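Local coordinates for protein chitinase (Paenibacillus sp. FPU-7, PDB 5GZT) that probably hydrolyses internal beta-1,4 linkages between N-acetylglucosamine units in chitin and chitodextrins, as a chitinase with two glycosyl hydrolase family 18 regions, at residues P329-E333 with A334-K338; S598-D601 with T602-A606; W773-W776 with T777-A780. All coordinates share one frame; numbering follows the deposited sequence.

How the contacts relate
The three contacts come one after another along the chain. Contacts 1 and 2 both lie in the first glycosyl hydrolase family 18 region, with centres about 33 Å apart and nearest atoms about 22 Å apart. Each is a helix N-cap closed by a capping box: helix 333-340 on the surface for contact 1, the buried start of helix 602-614 for contact 2. Contact 3 is a turn in the second family 18 region, between strands 765-771 and 790-799, its centre over 60 Å from the others. The immunoglobulin-like region lies between the two TIM-barrel-type regions in sequence, so the contacts sample both catalytic-type modules of one chain.

Contact 1. Residues P329-E333 with A334-K338; sequences PTITE and ADRIK
The guanidinium of Arg336 lies over the backbone of Thr332, whose carbonyl O sits 3.8 Å from the guanidinium plane, above its centre. In that plane, at the edge, are Glu333 OE1 and a water. Arg336 and Glu333 form a side-on salt bridge: NH2 reaches OE1 at 2.9 Å and NE reaches the same OE1 at 3.1 Å, both from one face of the carboxylate, whose plane is turned 53° from the guanidinium. The arginine chain runs out straight to CD and then bends at chi3 (-80°), which swings the group back across the start of the helix. NH1 makes a weak bond to Ile331 O, and the water links NH2 to that same carbonyl, again weakly on the carbonyl side.

Thr332 and Asp335 form a capping box at the start of helix 333-340. Thr332, the N-cap residue, has OG1 between its backbone N and carbonyl carbon (chi1 68°), where it accepts from Asp335 N at 2.9 Å; Asp335 OD2 accepts in return from Thr332 N at 3.1 Å, on a nearly straight bond that arrives from above the carboxylate plane. Ile331 lays CD1 3.7 Å from Asp335 CB.

Arg336 also donates to Asp328 O, while Glu333 OE2 forms a salt bridge with Arg340. The two arginines probably favour the charged form of Glu333, and the capping box satisfies two backbone N-H groups, those of Thr332 and Asp335.

Contact 2. Residues S598-D601 with T602-A606; sequences SYED and TASAA
Thr602 and Ala603 open helix 602-614 beside the carboxylate of Asp601, the N-cap residue. The Thr602 hydroxyl bonds to Thr682. Ala603 comes next: its backbone N makes a weak, strongly bent bond of 2.9 Å to Asp601 OD1, and its CB sits close to the same oxygen.

Ser604 makes the straight capping bond. Its N donates to Asp601 OD1 at 3.0 Å, with an N-H...O angle of 170°, and meets that oxygen nearly along its C-O bond. Asp601 can reach it because CG is folded between the backbone N and carbonyl carbon (chi1 77°), bringing the carboxylate over the first turn. The bond is returned by Ser604 OG, which accepts from Asp601 N at 3.0 Å, so the two residues close a capping box. The hydroxyl does double duty, since it donates in turn to Glu600 OE1 at 2.5 Å, a very short separation. Glu600 bends at chi2 (90°) to bring its carboxylate to the serine, and its other oxygen, OE2, is held by a salt bridge to Lys608 and a bond from Ala532 N. This gives a buried hydrogen-bond chain from Asp601 N through Ser604 OG to Glu600 OE1. Ala605 N then donates to Asp601 O at 2.9 Å, the first regular bond of the helix.

The turn joins strand 596-598 to helix 602-614. Asp601 and Ser604 press on Pro588 of strand 587-591, and Asp601 also meets Tyr564 of helix 564-570. On the helix 633-642 side, Thr602 touches Glu633 and Thr637, while Ala605 packs on Ile638. Ala603 touches Thr682 and Glu745, so the helix start also meets the immunoglobulin-like region.

Contact 3. Residues W773-W776 with T777-A780; sequences WVDW and TNSA
Asp775 and Asn778 mark the ends of the first of two overlapping tight turns. Asn778 N donates weakly to Asp775 O at 3.2 Å, and one residue further on Ser779 N donates to Trp776 O at 3.1 Å. That second bond is straight at the hydrogen (165°), yet the donor sits well above the carbonyl plane. Trp776 and Thr777 have helix-like backbone angles; Thr777 and Asn778 are the central residues of the second turn, which is of type I.

The side chains meet across the same bend. With CG anti to the backbone N (chi1 -173°), Asp775 sends OD2 to Asn778 ND2, from which it accepts at 3.0 Å. The nitrogen comes from above the carboxylate plane, and the carboxylate and amide planes stand 74° apart. The other oxygen, OD1, takes a hydrogen from a water at 2.7 Å that itself accepts from Thr777 N, so Asp775 also holds the backbone amide of Thr777 through the water. On the far end, Ser779 OG comes 4.0 Å from Trp776 CZ3, at an oblique slant to the ring, but bonds to Tyr781 O.

Within the loop, Val774 CG1 covers one face of the Trp776 indole, whose NE1 bonds to Pro771 O at the end of strand 765-771. Asn833, from helix 830-843, holds the backbone of Val774 and Trp776, and Lys782 NZ donates to Trp776 O and Ser779 O in this loop between strands 765-771 and 790-799.

Contact 1. Residues P329-E333 with A334-K338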
loop_
_atom_site.group_PDB
_atom_site.type_symbol
_atom_site.label_atom_id
_atom_site.label_comp_id
_atom_site.label_asym_id
_atom_site.label_seq_id
_atom_site.Cartn_x
_atom_site.Cartn_y
_atom_site.Cartn_z
ATOM N N PRO B 329 -9.922 19.311 25.305
ATOM C CA PRO B 329 -10.189 19.451 26.756
ATOM C C PRO B 329 -10.617 18.132 27.433
ATOM O O PRO B 329 -10.781 18.073 28.628
ATOM C CB PRO B 329 -11.353 20.442 26.787
ATOM C CG PRO B 329 -12.153 20.056 25.563
ATOM C CD PRO B 329 -11.108 19.708 24.510
ATOM N N THR B 330 -10.758 17.091 26.639
ATOM C CA THR B 330 -11.304 15.805 27.039
ATOM C C THR B 330 -10.199 14.913 27.615
ATOM O O THR B 330 -10.459 13.873 28.208
ATOM C CB THR B 330 -11.948 15.214 25.752
ATOM O OG1 THR B 330 -13.208 15.888 25.560
ATOM C CG2 THR B 330 -12.088 13.706 25.738
ATOM N N ILE B 331 -8.959 15.309 27.391
ATOM C CA ILE B 331 -7.822 14.572 27.880
ATOM C C ILE B 331 -7.214 15.323 29.074
ATOM O O ILE B 331 -7.768 16.351 29.538
ATOM C CB ILE B 331 -6.849 14.308 26.717
ATOM C CG1 ILE B 331 -6.378 15.643 26.074
ATOM C CG2 ILE B 331 -7.553 13.373 25.718
ATOM C CD1 ILE B 331 -5.311 15.548 24.971
ATOM N N THR B 332 -6.106 14.802 29.591
ATOM C CA THR B 332 -5.502 15.452 30.766
ATOM C C THR B 332 -4.532 16.492 30.366
ATOM O O THR B 332 -4.075 16.542 29.208
ATOM C CB THR B 332 -4.749 14.473 31.619
ATOM O OG1 THR B 332 -3.602 14.011 30.926
ATOM C CG2 THR B 332 -5.685 13.305 31.960
ATOM N N GLU B 333 -4.199 17.365 31.320
ATOM C CA GLU B 333 -3.186 18.356 31.047
ATOM C C GLU B 333 -1.893 17.664 30.578
ATOM O O GLU B 333 -1.244 18.114 29.636
ATOM C CB GLU B 333 -2.938 19.250 32.288
ATOM C CG GLU B 333 -1.997 20.410 32.053
ATOM C CD GLU B 333 -2.512 21.368 30.981
ATOM O OE1 GLU B 333 -3.734 21.418 30.749
ATOM O OE2 GLU B 333 -1.681 22.075 30.374
ATOM N N ALA B 334 -1.506 16.559 31.213
ATOM C CA ALA B 334 -0.243 15.892 30.816
ATOM C C ALA B 334 -0.377 15.335 29.390
ATOM O O ALA B 334 0.590 15.301 28.639
ATOM C CB ALA B 334 0.088 14.759 31.789
ATOM N N ASP B 335 -1.575 14.858 29.061
ATOM C CA ASP B 335 -1.844 14.404 27.659
ATOM C C ASP B 335 -1.658 15.596 26.667
ATOM O O ASP B 335 -1.021 15.438 25.636
ATOM C CB ASP B 335 -3.262 13.801 27.495
ATOM C CG ASP B 335 -3.460 12.507 28.227
ATOM O OD1 ASP B 335 -2.521 11.706 28.473
ATOM O OD2 ASP B 335 -4.630 12.280 28.546
ATOM N N ARG B 336 -2.171 16.780 27.000
ATOM C CA ARG B 336 -1.993 17.952 26.107
ATOM C C ARG B 336 -0.556 18.344 25.954
ATOM O O ARG B 336 -0.075 18.677 24.842
ATOM C CB ARG B 336 -2.813 19.161 26.573
ATOM C CG ARG B 336 -4.313 18.992 26.392
ATOM C CD ARG B 336 -5.073 20.254 26.777
ATOM N NE ARG B 336 -5.222 20.317 28.246
ATOM C CZ ARG B 336 -6.162 19.702 28.966
ATOM N NH1 ARG B 336 -7.110 18.973 28.415
ATOM N NH2 ARG B 336 -6.139 19.801 30.281
ATOM N N ILE B 337 0.174 18.254 27.039
ATOM C CA ILE B 337 1.600 18.569 26.983
ATOM C C ILE B 337 2.326 17.640 26.011
ATOM O O ILE B 337 3.140 18.110 25.241
ATOM C CB ILE B 337 2.263 18.528 28.388
ATOM C CG1 ILE B 337 1.714 19.706 29.239
ATOM C CG2 ILE B 337 3.802 18.554 28.271
ATOM C CD1 ILE B 337 2.007 19.616 30.738
ATOM N N LYS B 338 2.061 16.340 26.062
ATOM C CA LYS B 338 2.654 15.387 25.090
ATOM C C LYS B 338 2.283 15.778 23.635
ATOM O O LYS B 338 3.158 15.842 22.782
ATOM C CB LYS B 338 2.228 13.950 25.395
ATOM C CG LYS B 338 3.077 12.869 24.730
ATOM C CD LYS B 338 2.432 11.459 24.799
ATOM C CE LYS B 338 1.909 10.929 23.425
ATOM N NZ LYS B 338 1.030 11.847 22.571
HETATM O O HOH W 1 -7.923 18.572 31.975
#

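Contact 2. Residues S598-D601 with T602-A606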
loop_
_atom_site.group_PDB
_atom_site.type_symbol
_atom_site.label_atom_id
_atom_site.label_comp_id
_atom_site.label_asym_id
_atom_site.label_seq_id
_atom_site.Cartn_x
_atom_site.Cartn_y
_atom_site.Cartn_z
ATOM N N SER B 598 -16.625 -6.221 16.315
ATOM C CA SER B 598 -16.447 -6.445 14.929
ATOM C C SER B 598 -15.065 -6.058 14.589
ATOM O O SER B 598 -14.703 -4.975 14.896
ATOM C CB SER B 598 -17.419 -5.588 14.078
ATOM O OG SER B 598 -16.981 -5.532 12.746
ATOM N N TYR B 599 -14.356 -6.865 13.803
ATOM C CA TYR B 599 -12.958 -6.612 13.557
ATOM C C TYR B 599 -12.490 -7.237 12.230
ATOM O O TYR B 599 -13.310 -7.758 11.448
ATOM C CB TYR B 599 -12.095 -7.056 14.799
ATOM C CG TYR B 599 -11.879 -8.560 14.984
ATOM C CD1 TYR B 599 -12.887 -9.358 15.515
ATOM C CD2 TYR B 599 -10.636 -9.170 14.745
ATOM C CE1 TYR B 599 -12.759 -10.706 15.689
ATOM C CE2 TYR B 599 -10.478 -10.521 15.009
ATOM C CZ TYR B 599 -11.558 -11.270 15.476
ATOM O OH TYR B 599 -11.450 -12.598 15.695
ATOM N N GLU B 600 -11.209 -7.066 11.966
ATOM C CA GLU B 600 -10.530 -7.441 10.758
ATOM C C GLU B 600 -9.370 -8.359 11.287
ATOM O O GLU B 600 -8.679 -7.993 12.226
ATOM C CB GLU B 600 -9.848 -6.230 10.225
ATOM C CG GLU B 600 -9.159 -6.430 8.907
ATOM C CD GLU B 600 -10.091 -6.139 7.692
ATOM O OE1 GLU B 600 -10.864 -7.027 7.322
ATOM O OE2 GLU B 600 -10.036 -5.032 7.107
ATOM N N ASP B 601 -9.165 -9.516 10.660
ATOM C CA ASP B 601 -8.132 -10.492 11.106
ATOM C C ASP B 601 -7.459 -11.045 9.854
ATOM O O ASP B 601 -7.565 -10.453 8.749
ATOM C CB ASP B 601 -8.776 -11.556 12.014
ATOM C CG ASP B 601 -9.575 -12.627 11.273
ATOM O OD1 ASP B 601 -9.825 -12.452 10.034
ATOM O OD2 ASP B 601 -10.051 -13.618 11.969
ATOM N N THR B 602 -6.765 -12.177 10.026
ATOM C CA THR B 602 -5.993 -12.725 9.028
ATOM C C THR B 602 -6.873 -13.218 7.902
ATOM O O THR B 602 -6.454 -13.180 6.702
ATOM C CB THR B 602 -5.114 -13.837 9.581
ATOM O OG1 THR B 602 -5.886 -14.730 10.317
ATOM C CG2 THR B 602 -4.053 -13.278 10.489
ATOM N N ALA B 603 -7.982 -13.812 8.263
ATOM C CA ALA B 603 -8.900 -14.339 7.247
ATOM C C ALA B 603 -9.625 -13.239 6.414
ATOM O O ALA B 603 -9.712 -13.349 5.188
ATOM C CB ALA B 603 -9.928 -15.286 7.893
ATOM N N SER B 604 -10.149 -12.202 7.080
ATOM C CA SER B 604 -10.836 -11.116 6.404
ATOM C C SER B 604 -9.824 -10.363 5.532
ATOM O O SER B 604 -10.194 -9.991 4.388
ATOM C CB SER B 604 -11.623 -10.180 7.343
ATOM O OG SER B 604 -10.778 -9.369 8.116
ATOM N N ALA B 605 -8.579 -10.170 6.005
ATOM C CA ALA B 605 -7.558 -9.601 5.192
ATOM C C ALA B 605 -7.321 -10.436 3.915
ATOM O O ALA B 605 -7.199 -9.834 2.830
ATOM C CB ALA B 605 -6.270 -9.331 5.900
ATOM N N ALA B 606 -7.368 -11.758 4.007
ATOM C CA ALA B 606 -7.151 -12.581 2.804
ATOM C C ALA B 606 -8.338 -12.490 1.837
ATOM O O ALA B 606 -8.117 -12.323 0.690
ATOM C CB ALA B 606 -6.887 -14.026 3.126
#

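Contact 3. Residues W773-W776 with T777-A780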
loop_
_atom_site.group_PDB
_atom_site.type_symbol
_atom_site.label_atom_id
_atom_site.label_comp_id
_atom_site.label_asym_id
_atom_site.label_seq_id
_atom_site.Cartn_x
_atom_site.Cartn_y
_atom_site.Cartn_z
ATOM N N TRP B 773 42.549 -27.830 25.213
ATOM C CA TRP B 773 43.714 -26.996 25.384
ATOM C C TRP B 773 43.720 -26.357 26.759
ATOM O O TRP B 773 44.588 -25.566 26.999
ATOM C CB TRP B 773 43.839 -25.923 24.306
ATOM C CG TRP B 773 42.483 -25.142 24.012
ATOM C CD1 TRP B 773 41.996 -24.001 24.631
ATOM C CD2 TRP B 773 41.504 -25.505 23.044
ATOM N NE1 TRP B 773 40.788 -23.658 24.096
ATOM C CE2 TRP B 773 40.451 -24.575 23.133
ATOM C CE3 TRP B 773 41.400 -26.552 22.136
ATOM C CZ2 TRP B 773 39.310 -24.654 22.319
ATOM C CZ3 TRP B 773 40.289 -26.625 21.355
ATOM C CH2 TRP B 773 39.243 -25.688 21.455
ATOM N N VAL B 774 42.774 -26.709 27.632
ATOM C CA VAL B 774 42.796 -26.459 29.056
ATOM C C VAL B 774 43.231 -27.753 29.706
ATOM O O VAL B 774 42.708 -28.809 29.397
ATOM C CB VAL B 774 41.412 -26.006 29.585
ATOM C CG1 VAL B 774 41.354 -26.018 31.090
ATOM C CG2 VAL B 774 41.030 -24.601 29.109
ATOM N N ASP B 775 44.231 -27.678 30.586
ATOM C CA ASP B 775 44.680 -28.799 31.400
ATOM C C ASP B 775 43.773 -28.912 32.596
ATOM O O ASP B 775 44.023 -28.284 33.648
ATOM C CB ASP B 775 46.117 -28.520 31.838
ATOM C CG ASP B 775 46.771 -29.677 32.565
ATOM O OD1 ASP B 775 46.175 -30.719 32.838
ATOM O OD2 ASP B 775 47.969 -29.521 32.854
ATOM N N TRP B 776 42.701 -29.706 32.446
ATOM C CA TRP B 776 41.642 -29.739 33.444
ATOM C C TRP B 776 42.099 -30.289 34.794
ATOM O O TRP B 776 41.671 -29.784 35.837
ATOM C CB TRP B 776 40.369 -30.476 32.960
ATOM C CG TRP B 776 39.684 -29.647 31.909
ATOM C CD1 TRP B 776 39.899 -29.681 30.568
ATOM C CD2 TRP B 776 38.864 -28.544 32.166
ATOM N NE1 TRP B 776 39.238 -28.638 29.966
ATOM C CE2 TRP B 776 38.582 -27.930 30.931
ATOM C CE3 TRP B 776 38.377 -27.951 33.350
ATOM C CZ2 TRP B 776 37.780 -26.823 30.833
ATOM C CZ3 TRP B 776 37.566 -26.853 33.240
ATOM C CH2 TRP B 776 37.254 -26.322 31.982
ATOM N N THR B 777 42.915 -31.329 34.769
ATOM C CA THR B 777 43.480 -31.901 35.994
ATOM C C THR B 777 44.080 -30.802 36.907
ATOM O O THR B 777 43.845 -30.832 38.095
ATOM C CB THR B 777 44.503 -32.994 35.695
ATOM O OG1 THR B 777 43.904 -33.970 34.858
ATOM C CG2 THR B 777 44.943 -33.727 36.951
ATOM N N ASN B 778 44.725 -29.797 36.325
ATOM C CA ASN B 778 45.331 -28.678 37.080
ATOM C C ASN B 778 44.625 -27.358 37.064
ATOM O O ASN B 778 45.215 -26.363 37.501
ATOM C CB ASN B 778 46.762 -28.465 36.580
ATOM C CG ASN B 778 47.583 -29.690 36.784
ATOM O OD1 ASN B 778 47.505 -30.297 37.839
ATOM N ND2 ASN B 778 48.266 -30.145 35.746
ATOM N N SER B 779 43.380 -27.336 36.577
ATOM C CA SER B 779 42.596 -26.117 36.489
ATOM C C SER B 779 41.882 -26.049 37.845
ATOM O O SER B 779 41.358 -27.051 38.331
ATOM C CB SER B 779 41.561 -26.225 35.380
ATOM O OG SER B 779 40.499 -25.278 35.527
ATOM N N ALA B 780 41.898 -24.876 38.464
ATOM C CA ALA B 780 41.250 -24.701 39.737
ATOM C C ALA B 780 39.736 -24.833 39.519
ATOM O O ALA B 780 39.057 -25.482 40.299
ATOM C CB ALA B 780 41.625 -23.328 40.340
HETATM O O HOH W 2 44.293 -32.535 32.362
#